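PDB 4JLE: phist from Plasmodium falciparum, which binds the virulence factor PfEMP1, probably its ATS domain through the PHIST domain described here, and comigrates with it to knobs on the host cell surface. Local coordinates for residues Glu22-Met27 with Met40-Ser45. Sequence-based numbering, arbitrary orientation.
Sequences EEINEM and MNIIFS
Ile42 presents its CG2 methyl to three side chains of the short helix at once. Ile24 CD1 comes closest, 3.7 Å from Ile42 CG2, while the Met27 side chain lies square across that of Ile42. The aliphatic stem of Glu23 runs out extended, with CG anti to the backbone N (chi1 172°), which brings OE2 to 4.1 Å from Ile42 CG2 and leaves the carboxylate in a partly exposed place suited to its charge. On the next residue, Ile43, CD1 rests 3.8 Å from Met27 CB, the two side chains running alongside in opposite senses, and CG2 meets Ile24 CG2 at 4.2 Å where the backbones come nearest. The beta-branched isoleucines offer compact methyls, whereas the unbranched methionine reaches out so that its SD touches Ile42 CG2 and Ile43 CG1 alike, 4.1 Å from each. No hydrogen bond spans this apolar join; the axes of segments 22-27 and 40-45 approach to 10.3 Å, their N-to-C directions 131° apart. Tyr19 leans on both Ile24 and Ile42. Short helix 21-28 packs on the first turns of helix 37-72, a long helix of the three-helix PHIST bundle, where Ile35 of strand 34-36 and Phe120 of the second subunit touch Ile43.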
loop_
_atom_site.group_PDB
_atom_site.type_symbol
_atom_site.label_atom_id
_atom_site.label_comp_id
_atom_site.label_asym_id
_atom_site.label_seq_id
_atom_site.Cartn_x
_atom_site.Cartn_y
_atom_site.Cartn_z
ATOM N N GLU B 22 7.678 17.177 21.031
ATOM C CA GLU B 22 7.823 18.517 21.586
ATOM C C GLU B 22 8.256 19.496 20.500
ATOM O O GLU B 22 7.655 20.559 20.396
ATOM C CB GLU B 22 8.830 18.511 22.751
ATOM C CG GLU B 22 8.548 19.534 23.839
ATOM C CD GLU B 22 9.174 19.172 25.172
ATOM O OE1 GLU B 22 10.309 19.629 25.435
ATOM O OE2 GLU B 22 8.547 18.395 25.932
ATOM N N GLU B 23 9.262 19.119 19.672
ATOM C CA GLU B 23 9.767 19.876 18.519
ATOM C C GLU B 23 8.637 20.175 17.522
ATOM O O GLU B 23 8.492 21.310 17.070
ATOM C CB GLU B 23 10.866 19.048 17.810
ATOM C CG GLU B 23 11.360 19.611 16.478
ATOM C CD GLU B 23 12.196 18.689 15.613
ATOM O OE1 GLU B 23 12.222 17.464 15.866
ATOM O OE2 GLU B 23 12.755 19.190 14.614
ATOM N N ILE B 24 7.846 19.130 17.189
ATOM C CA ILE B 24 6.725 19.180 16.237
ATOM C C ILE B 24 5.613 20.071 16.789
ATOM O O ILE B 24 5.114 20.919 16.044
ATOM C CB ILE B 24 6.207 17.746 15.825
ATOM C CG1 ILE B 24 7.333 16.853 15.253
ATOM C CG2 ILE B 24 5.017 17.800 14.863
ATOM C CD1 ILE B 24 8.119 17.350 14.070
ATOM N N ASN B 25 5.246 19.913 18.075
ATOM C CA ASN B 25 4.203 20.764 18.670
ATOM C C ASN B 25 4.667 22.241 18.709
ATOM O O ASN B 25 3.910 23.129 18.342
ATOM C CB ASN B 25 3.798 20.261 20.064
ATOM C CG ASN B 25 3.001 18.963 20.010
ATOM O OD1 ASN B 25 2.314 18.659 19.022
ATOM N ND2 ASN B 25 3.082 18.159 21.071
ATOM N N GLU B 26 5.931 22.466 19.051
ATOM C CA GLU B 26 6.584 23.773 19.077
ATOM C C GLU B 26 6.467 24.447 17.709
ATOM O O GLU B 26 6.054 25.604 17.628
ATOM C CB GLU B 26 8.044 23.573 19.449
ATOM C CG GLU B 26 8.638 24.654 20.311
ATOM C CD GLU B 26 10.136 24.488 20.464
ATOM O OE1 GLU B 26 10.871 25.427 20.078
ATOM O OE2 GLU B 26 10.574 23.410 20.934
ATOM N N MET B 27 6.788 23.697 16.633
ATOM C CA MET B 27 6.728 24.163 15.258
ATOM C C MET B 27 5.304 24.510 14.861
ATOM O O MET B 27 5.089 25.583 14.298
ATOM C CB MET B 27 7.291 23.097 14.313
ATOM C CG MET B 27 8.782 23.139 14.184
ATOM S SD MET B 27 9.297 21.840 13.053
ATOM C CE MET B 27 10.694 22.541 12.428
ATOM N N MET B 40 7.716 22.220 7.087
ATOM C CA MET B 40 6.502 21.515 6.641
ATOM C C MET B 40 6.809 20.060 6.350
ATOM O O MET B 40 6.024 19.184 6.713
ATOM C CB MET B 40 5.899 22.185 5.393
ATOM C CG MET B 40 5.321 23.608 5.674
ATOM S SD MET B 40 4.366 24.191 4.237
ATOM C CE MET B 40 5.599 25.248 3.354
ATOM N N ASN B 41 7.989 19.799 5.749
ATOM C CA ASN B 41 8.431 18.456 5.406
ATOM C C ASN B 41 8.754 17.665 6.669
ATOM O O ASN B 41 8.302 16.532 6.797
ATOM C CB ASN B 41 9.622 18.511 4.436
ATOM C CG ASN B 41 9.281 18.961 3.021
ATOM O OD1 ASN B 41 8.113 19.138 2.648
ATOM N ND2 ASN B 41 10.299 19.150 2.198
ATOM N N ILE B 42 9.457 18.288 7.632
ATOM C CA ILE B 42 9.773 17.663 8.924
ATOM C C ILE B 42 8.466 17.222 9.571
ATOM O O ILE B 42 8.371 16.073 9.999
ATOM C CB ILE B 42 10.598 18.648 9.849
ATOM C CG1 ILE B 42 12.068 18.713 9.409
ATOM C CG2 ILE B 42 10.454 18.298 11.376
ATOM C CD1 ILE B 42 12.816 19.952 9.833
ATOM N N ILE B 43 7.458 18.126 9.632
ATOM C CA ILE B 43 6.186 17.837 10.299
ATOM C C ILE B 43 5.440 16.704 9.564
ATOM O O ILE B 43 4.912 15.812 10.223
ATOM C CB ILE B 43 5.296 19.127 10.464
ATOM C CG1 ILE B 43 5.923 20.122 11.470
ATOM C CG2 ILE B 43 3.867 18.779 10.937
ATOM C CD1 ILE B 43 5.365 21.562 11.378
ATOM N N PHE B 44 5.422 16.724 8.221
ATOM C CA PHE B 44 4.708 15.696 7.484
ATOM C C PHE B 44 5.403 14.344 7.621
ATOM O O PHE B 44 4.704 13.341 7.696
ATOM C CB PHE B 44 4.482 16.083 6.010
ATOM C CG PHE B 44 3.310 17.030 5.796
ATOM C CD1 PHE B 44 2.048 16.738 6.319
ATOM C CD2 PHE B 44 3.454 18.186 5.027
ATOM C CE1 PHE B 44 0.965 17.611 6.114
ATOM C CE2 PHE B 44 2.368 19.037 4.799
ATOM C CZ PHE B 44 1.135 18.751 5.357
ATOM N N SER B 45 6.768 14.320 7.711
ATOM C CA SER B 45 7.538 13.080 7.914
ATOM C C SER B 45 7.191 12.470 9.266
ATOM O O SER B 45 6.926 11.281 9.346
ATOM C CB SER B 45 9.035 13.346 7.830
ATOM O OG SER B 45 9.417 13.624 6.495
#